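PDB 4FVA: 5'-tyrosyl-DNA phosphodiesterase from Caenorhabditis elegans, which belongs to the endonuclease/exonuclease/phosphatase family of DNase I-like proteins and carries a bound magnesium ion. Local coordinates for residues H38-V43 against D62-L67; P60-K63 against K69-Y72. All blocks are in the same frame, centred on the assembly; numbering follows the deposited sequence.

Contact 1 of 2, residues H38-V43 against D62-L67; sequences HIVKNV and DKLQSL. With EDO (1,2-ethanediol), chain H.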
ATOM      1  N   HIS A  38       9.752  -9.573  -9.496  1.00 21.87           N
ATOM      2  CA  HIS A  38       9.961  -9.276 -10.905  1.00 24.74           C
ATOM      3  C   HIS A  38       9.232  -8.005 -11.344  1.00 29.35           C
ATOM      4  O   HIS A  38       9.813  -7.123 -11.996  1.00 22.48           O
ATOM      5  CB  HIS A  38       9.497 -10.461 -11.753  1.00 22.67           C
ATOM      6  CG  HIS A  38       9.903 -10.377 -13.187  1.00 25.65           C
ATOM      7  ND1 HIS A  38       9.149  -9.720 -14.139  1.00 26.61           N
ATOM      8  CD2 HIS A  38      10.982 -10.873 -13.839  1.00 23.36           C
ATOM      9  CE1 HIS A  38       9.752  -9.812 -15.311  1.00 24.24           C
ATOM     10  NE2 HIS A  38      10.864 -10.509 -15.155  1.00 23.80           N
ATOM     11  N   ILE A  39       7.959  -7.910 -10.976  1.00 24.18           N
ATOM     12  CA  ILE A  39       7.137  -6.768 -11.361  1.00 22.38           C
ATOM     13  C   ILE A  39       7.638  -5.474 -10.709  1.00 22.05           C
ATOM     14  O   ILE A  39       7.692  -4.421 -11.352  1.00 22.19           O
ATOM     15  CB  ILE A  39       5.634  -7.033 -11.042  1.00 30.46           C
ATOM     16  CG1 ILE A  39       5.044  -7.972 -12.103  1.00 28.68           C
ATOM     17  CG2 ILE A  39       4.855  -5.724 -11.005  1.00 22.36           C
ATOM     18  CD1 ILE A  39       3.871  -8.806 -11.623  1.00 30.93           C
ATOM     19  N   VAL A  40       8.018  -5.569  -9.441  1.00 21.64           N
ATOM     20  CA  VAL A  40       8.610  -4.442  -8.721  1.00 21.32           C
ATOM     21  C   VAL A  40       9.838  -3.888  -9.466  1.00 21.46           C
ATOM     22  O   VAL A  40       9.954  -2.689  -9.674  1.00 21.45           O
ATOM     23  CB  VAL A  40       9.019  -4.831  -7.266  1.00 20.90           C
ATOM     24  CG1 VAL A  40       9.833  -3.701  -6.603  1.00 20.62           C
ATOM     25  CG2 VAL A  40       7.794  -5.170  -6.430  1.00 26.31           C
ATOM     26  N   LYS A  41      10.728  -4.778  -9.897  1.00 21.98           N
ATOM     27  CA  LYS A  41      11.936  -4.358 -10.615  1.00 21.80           C
ATOM     28  C   LYS A  41      11.600  -3.684 -11.946  1.00 31.95           C
ATOM     29  O   LYS A  41      12.371  -2.866 -12.440  1.00 36.69           O
ATOM     30  CB  LYS A  41      12.871  -5.544 -10.850  1.00 21.95           C
ATOM     31  CG  LYS A  41      13.557  -6.081  -9.578  1.00 29.12           C
ATOM     32  CD  LYS A  41      14.334  -7.336  -9.951  1.00 27.54           C
ATOM     33  CE  LYS A  41      14.338  -8.357  -8.843  1.00 26.93           C
ATOM     34  NZ  LYS A  41      15.247  -9.493  -9.203  1.00 29.80           N
ATOM     35  N   ASN A  42      10.477  -4.064 -12.553  1.00 22.44           N
ATOM     36  CA  ASN A  42      10.051  -3.454 -13.822  1.00 22.84           C
ATOM     37  C   ASN A  42       9.283  -2.133 -13.685  1.00 24.57           C
ATOM     38  O   ASN A  42       9.439  -1.229 -14.506  1.00 22.97           O
ATOM     39  CB  ASN A  42       9.279  -4.456 -14.676  1.00 23.23           C
ATOM     40  CG  ASN A  42      10.195  -5.449 -15.357  1.00 27.85           C
ATOM     41  OD1 ASN A  42      10.698  -5.196 -16.471  1.00 23.88           O
ATOM     42  ND2 ASN A  42      10.453  -6.570 -14.685  1.00 23.34           N
ATOM     43  N   VAL A  43       8.437  -2.037 -12.667  1.00 22.43           N
ATOM     44  CA  VAL A  43       7.740  -0.790 -12.380  1.00 22.30           C
ATOM     45  C   VAL A  43       8.714   0.166 -11.713  1.00 25.18           C
ATOM     46  O   VAL A  43       8.615   1.372 -11.896  1.00 21.98           O
ATOM     47  CB  VAL A  43       6.514  -1.019 -11.460  1.00 28.66           C
ATOM     48  CG1 VAL A  43       5.886   0.314 -11.080  1.00 21.94           C
ATOM     49  CG2 VAL A  43       5.488  -1.919 -12.153  1.00 28.48           C
ATOM     50  N   ASP A  62      12.874 -10.474   0.002  1.00 22.46           N
ATOM     51  CA  ASP A  62      14.018 -10.058   0.799  1.00 27.03           C
ATOM     52  C   ASP A  62      15.209  -9.695  -0.078  1.00 27.36           C
ATOM     53  O   ASP A  62      16.007  -8.841   0.287  1.00 28.46           O
ATOM     54  CB  ASP A  62      14.401 -11.155   1.801  1.00 38.77           C
ATOM     55  CG  ASP A  62      14.812 -10.601   3.159  1.00 49.33           C
ATOM     56  OD1 ASP A  62      14.301  -9.525   3.564  1.00 38.11           O
ATOM     57  OD2 ASP A  62      15.642 -11.257   3.830  1.00 64.05           O
ATOM     58  N   LYS A  63      15.329 -10.352  -1.230  1.00 27.28           N
ATOM     59  CA  LYS A  63      16.418 -10.056  -2.159  1.00 26.68           C
ATOM     60  C   LYS A  63      16.319  -8.656  -2.764  1.00 27.89           C
ATOM     61  O   LYS A  63      17.285  -8.172  -3.350  1.00 26.20           O
ATOM     62  CB  LYS A  63      16.500 -11.104  -3.270  1.00 32.74           C
ATOM     63  CG  LYS A  63      17.123 -12.436  -2.827  1.00 36.94           C
ATOM     64  CD  LYS A  63      16.986 -13.495  -3.919  1.00 44.73           C
ATOM     65  CE  LYS A  63      17.379 -14.880  -3.420  1.00 51.87           C
ATOM     66  NZ  LYS A  63      17.099 -15.921  -4.451  1.00 54.37           N
ATOM     67  N   LEU A  64      15.162  -8.007  -2.642  1.00 22.84           N
ATOM     68  CA  LEU A  64      15.034  -6.628  -3.135  1.00 23.98           C
ATOM     69  C   LEU A  64      15.888  -5.650  -2.319  1.00 27.54           C
ATOM     70  O   LEU A  64      16.030  -4.482  -2.698  1.00 24.78           O
ATOM     71  CB  LEU A  64      13.566  -6.177  -3.143  1.00 26.45           C
ATOM     72  CG  LEU A  64      12.639  -6.858  -4.148  1.00 30.86           C
ATOM     73  CD1 LEU A  64      11.182  -6.506  -3.878  1.00 20.03           C
ATOM     74  CD2 LEU A  64      13.038  -6.453  -5.572  1.00 28.93           C
ATOM     75  N   GLN A  65      16.480  -6.136  -1.227  1.00 27.46           N
ATOM     76  CA  GLN A  65      17.306  -5.284  -0.376  1.00 29.79           C
ATOM     77  C   GLN A  65      18.555  -4.794  -1.101  1.00 33.66           C
ATOM     78  O   GLN A  65      19.238  -3.874  -0.636  1.00 30.15           O
ATOM     79  CB  GLN A  65      17.681  -5.989   0.934  1.00 35.54           C
ATOM     80  CG  GLN A  65      18.677  -7.142   0.784  1.00 46.23           C
ATOM     81  CD  GLN A  65      18.996  -7.814   2.118  1.00 54.79           C
ATOM     82  OE1 GLN A  65      18.227  -8.640   2.604  1.00 61.15           O
ATOM     83  NE2 GLN A  65      20.132  -7.454   2.713  1.00 50.75           N
ATOM     84  N   SER A  66      18.850  -5.384  -2.251  1.00 31.13           N
ATOM     85  CA  SER A  66      19.973  -4.889  -3.039  1.00 32.21           C
ATOM     86  C   SER A  66      19.593  -3.556  -3.683  1.00 34.51           C
ATOM     87  O   SER A  66      20.462  -2.799  -4.112  1.00 40.32           O
ATOM     88  CB  SER A  66      20.407  -5.911  -4.099  1.00 35.91           C
ATOM     89  OG  SER A  66      19.426  -6.074  -5.103  1.00 38.52           O
ATOM     90  N   LEU A  67      18.291  -3.287  -3.771  1.00 33.48           N
ATOM     91  CA  LEU A  67      17.775  -2.075  -4.430  1.00 37.40           C
ATOM     92  C   LEU A  67      17.078  -1.103  -3.460  1.00 35.25           C
ATOM     93  O   LEU A  67      16.945   0.093  -3.749  1.00 29.38           O
ATOM     94  CB  LEU A  67      16.781  -2.458  -5.533  1.00 37.31           C
ATOM     95  CG  LEU A  67      17.274  -2.922  -6.905  1.00 47.21           C
ATOM     96  CD1 LEU A  67      18.411  -3.927  -6.776  1.00 51.19           C
ATOM     97  CD2 LEU A  67      16.112  -3.515  -7.722  1.00 42.16           C
TER
HETATM   98  C1  EDO H 404      15.052   1.766  -6.779  1.00 56.13           C
HETATM   99  O1  EDO H 404      16.257   1.252  -6.203  1.00 59.53           O
HETATM  100  C2  EDO H 404      14.784   3.150  -6.205  1.00 62.03           C
HETATM  101  O2  EDO H 404      16.012   3.717  -5.735  1.00 69.04           O

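Contact 2 of 2, residues P60-K63 against K69-Y72; sequences PIDK and KIYY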
ATOM      1  N   PRO A  60      12.567 -14.087  -2.370  1.00 23.73           N
ATOM      2  CA  PRO A  60      12.541 -13.224  -3.562  1.00 24.37           C
ATOM      3  C   PRO A  60      12.239 -11.785  -3.191  1.00 20.21           C
ATOM      4  O   PRO A  60      12.762 -10.876  -3.823  1.00 20.31           O
ATOM      5  CB  PRO A  60      11.401 -13.816  -4.408  1.00 27.25           C
ATOM      6  CG  PRO A  60      11.236 -15.249  -3.885  1.00 28.47           C
ATOM      7  CD  PRO A  60      11.550 -15.150  -2.420  1.00 24.88           C
ATOM      8  N   ILE A  61      11.419 -11.592  -2.166  1.00 22.49           N
ATOM      9  CA  ILE A  61      11.132 -10.262  -1.667  1.00 22.50           C
ATOM     10  C   ILE A  61      12.336  -9.685  -0.921  1.00 25.51           C
ATOM     11  O   ILE A  61      12.756  -8.547  -1.161  1.00 22.40           O
ATOM     12  CB  ILE A  61       9.895 -10.258  -0.752  1.00 24.53           C
ATOM     13  CG1 ILE A  61       8.715 -10.946  -1.451  1.00 28.65           C
ATOM     14  CG2 ILE A  61       9.554  -8.848  -0.334  1.00 26.63           C
ATOM     15  CD1 ILE A  61       8.317 -10.292  -2.751  1.00 31.66           C
ATOM     16  N   ASP A  62      12.874 -10.474   0.002  1.00 22.46           N
ATOM     17  CA  ASP A  62      14.018 -10.058   0.799  1.00 27.03           C
ATOM     18  C   ASP A  62      15.209  -9.695  -0.078  1.00 27.36           C
ATOM     19  O   ASP A  62      16.007  -8.841   0.287  1.00 28.46           O
ATOM     20  CB  ASP A  62      14.401 -11.155   1.801  1.00 38.77           C
ATOM     21  CG  ASP A  62      14.812 -10.601   3.159  1.00 49.33           C
ATOM     22  OD1 ASP A  62      14.301  -9.525   3.564  1.00 38.11           O
ATOM     23  OD2 ASP A  62      15.642 -11.257   3.830  1.00 64.05           O
ATOM     24  N   LYS A  63      15.329 -10.352  -1.230  1.00 27.28           N
ATOM     25  CA  LYS A  63      16.418 -10.056  -2.159  1.00 26.68           C
ATOM     26  C   LYS A  63      16.319  -8.656  -2.764  1.00 27.89           C
ATOM     27  O   LYS A  63      17.285  -8.172  -3.350  1.00 26.20           O
ATOM     28  CB  LYS A  63      16.500 -11.104  -3.270  1.00 32.74           C
ATOM     29  CG  LYS A  63      17.123 -12.436  -2.827  1.00 36.94           C
ATOM     30  CD  LYS A  63      16.986 -13.495  -3.919  1.00 44.73           C
ATOM     31  CE  LYS A  63      17.379 -14.880  -3.420  1.00 51.87           C
ATOM     32  NZ  LYS A  63      17.099 -15.921  -4.451  1.00 54.37           N
ATOM     33  N   LYS A  69      15.948  -0.151   0.922  1.00 20.60           N
ATOM     34  CA  LYS A  69      15.919  -0.455   2.355  1.00 24.51           C
ATOM     35  C   LYS A  69      14.547  -1.085   2.664  1.00 27.37           C
ATOM     36  O   LYS A  69      13.512  -0.592   2.190  1.00 21.60           O
ATOM     37  CB  LYS A  69      16.104   0.803   3.199  1.00 19.23           C
ATOM     38  CG  LYS A  69      17.479   1.482   3.077  1.00 23.07           C
ATOM     39  CD  LYS A  69      17.461   2.852   3.782  1.00 26.04           C
ATOM     40  CE  LYS A  69      18.859   3.456   3.804  1.00 27.15           C
ATOM     41  NZ  LYS A  69      18.844   4.850   4.306  1.00 22.21           N
ATOM     42  N   ILE A  70      14.532  -2.180   3.418  1.00 22.20           N
ATOM     43  CA  ILE A  70      13.277  -2.881   3.696  1.00 18.17           C
ATOM     44  C   ILE A  70      12.949  -2.822   5.190  1.00 22.18           C
ATOM     45  O   ILE A  70      13.763  -3.222   6.036  1.00 20.23           O
ATOM     46  CB  ILE A  70      13.348  -4.362   3.275  1.00 25.24           C
ATOM     47  CG1 ILE A  70      13.794  -4.498   1.819  1.00 23.47           C
ATOM     48  CG2 ILE A  70      12.004  -5.068   3.513  1.00 18.30           C
ATOM     49  CD1 ILE A  70      13.908  -5.929   1.380  1.00 24.85           C
ATOM     50  N   TYR A  71      11.743  -2.348   5.510  1.00 19.68           N
ATOM     51  CA  TYR A  71      11.268  -2.289   6.886  1.00 17.59           C
ATOM     52  C   TYR A  71      10.006  -3.127   7.021  1.00 20.81           C
ATOM     53  O   TYR A  71       9.009  -2.860   6.355  1.00 17.73           O
ATOM     54  CB  TYR A  71      11.048  -0.829   7.353  1.00 17.56           C
ATOM     55  CG  TYR A  71      12.349  -0.053   7.349  1.00 17.43           C
ATOM     56  CD1 TYR A  71      13.162  -0.054   8.474  1.00 19.63           C
ATOM     57  CD2 TYR A  71      12.791   0.609   6.218  1.00 17.59           C
ATOM     58  CE1 TYR A  71      14.377   0.600   8.482  1.00 17.29           C
ATOM     59  CE2 TYR A  71      14.002   1.276   6.211  1.00 17.59           C
ATOM     60  CZ  TYR A  71      14.788   1.256   7.361  1.00 17.44           C
ATOM     61  OH  TYR A  71      15.986   1.902   7.390  1.00 17.93           O
ATOM     62  N   TYR A  72      10.082  -4.162   7.857  1.00 17.54           N
ATOM     63  CA  TYR A  72       8.953  -5.054   8.117  1.00 22.42           C
ATOM     64  C   TYR A  72       8.224  -4.612   9.372  1.00 21.81           C
ATOM     65  O   TYR A  72       8.859  -4.263  10.361  1.00 25.03           O
ATOM     66  CB  TYR A  72       9.422  -6.513   8.258  1.00 19.97           C
ATOM     67  CG  TYR A  72      10.035  -7.098   6.995  1.00 24.63           C
ATOM     68  CD1 TYR A  72       9.246  -7.354   5.875  1.00 21.31           C
ATOM     69  CD2 TYR A  72      11.385  -7.417   6.929  1.00 28.50           C
ATOM     70  CE1 TYR A  72       9.782  -7.882   4.727  1.00 19.86           C
ATOM     71  CE2 TYR A  72      11.938  -7.941   5.775  1.00 26.72           C
ATOM     72  CZ  TYR A  72      11.127  -8.175   4.679  1.00 24.31           C
ATOM     73  OH  TYR A  72      11.660  -8.704   3.524  1.00 26.77           O
TER

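Contact 1 of 2, residues H38-V43 against D62-L67
Val-40 and Lys-41, near the end of helix 29-43, pack on Leu-64 of the 3-10 segment 63-66 and on Leu-67 just after it, ahead of strand 68-72. This is helix-to-loop packing on the outer side of one sheet of a DNase I-like fold, with no hydrogen bond across it. The helix turns its other flank to strand 13-20, where Ile-39 rests on Trp-19. Val-40 and Leu-64 are the buried pair: Val-40 CG1, anti to the backbone N (chi1 171°), lies 4.1 Å from Leu-64 CD1, and the valine also touches Tyr-68. Lys-41 contributes its aliphatic chain, not its charge. Its CE lies 4.0 Å from Leu-64 CD2, and its CG meets the same methyl and, 4.1 Å away, CD2 of Leu-67, whose side chain crosses that of Lys-41 at about a right angle. The two methyls of Leu-64 are thus shared out, CD1 to the valine and CD2 to the lysine. Asn-42 turns back on its own helix, and its ND2 and backbone N reach His-38 O from opposite faces of that carbonyl plane. Backbone bonds from Gln-65 N to Asp-62 O and from Leu-67 N to Leu-64 O shape the turn. Beyond it, O1 of a 1,2-ethanediol molecule donates to Leu-67 O at 2.8 Å.

Contact 2 of 2, residues P60-K63 against K69-Y72
Tyr-72 reaches back from strand 68-72 to Asp-62 of the short helix 59-62, where its OH donates a hydrogen bond of 2.8 Å to Asp-62 OD1. The oxygen sits at the edge of the ring, close to the ring plane. The hydroxyl meets OD1 on its anti side, 34° out of the carboxylate plane, and the two flat groups are inclined by 41°. The carboxylate therefore meets the phenol at a slant, with its second oxygen, OD2, turned away from the hydroxyl. Ile-70, two residues earlier and on the same side of the strand, packs beside the ring with one branch and on the helix with the other. Its CG2 lies over one face of the Tyr-72 ring, 3.4 Å from its plane, offset toward the rim. The other branch, CG1, is extended (chi2 179°, CD1 anti to CA) and carries CD1 to the helix backbone, 3.8 Å from Ile-61 O and equally far from Asp-62 O. A methyl thus packs on two successive carbonyl oxygens, while Ile-61 CG2 approaches the tyrosine OH more loosely. Ile-61 directs its own end away from the strand and touches Val-36 of helix 29-43, and Pro-60 packs on Leu-30, Met-33 and Lys-34 of the same helix. On the strand side, Ile-70 touches Leu-84 and Tyr-72 touches Ala-82, both of strand 80-86, which is hydrogen-bonded to the backbone of Lys-69 and Tyr-71.

Overall arrangement
The two contacts lie about 9 Å apart between centres, on the same side of the chain's centre, and their residue ranges overlap at Asp-62 and Lys-63. In chain order come helix 29-43, helix 59-62, the 3-10 turn and strand 68-72, an outermost strand of the six-stranded mixed sheet. Contact 1 ties the turn back to the first helix; contact 2 ties the short helix forward to the edge strand. They meet where Ile-70 CD1 lies 3.7 Å from Gln-65 N. Together they pack the connection between strands 47-53 and 68-72 onto its surroundings; strand 47-53 carries Glu-52, which with Asp-22 belongs to the magnesium site.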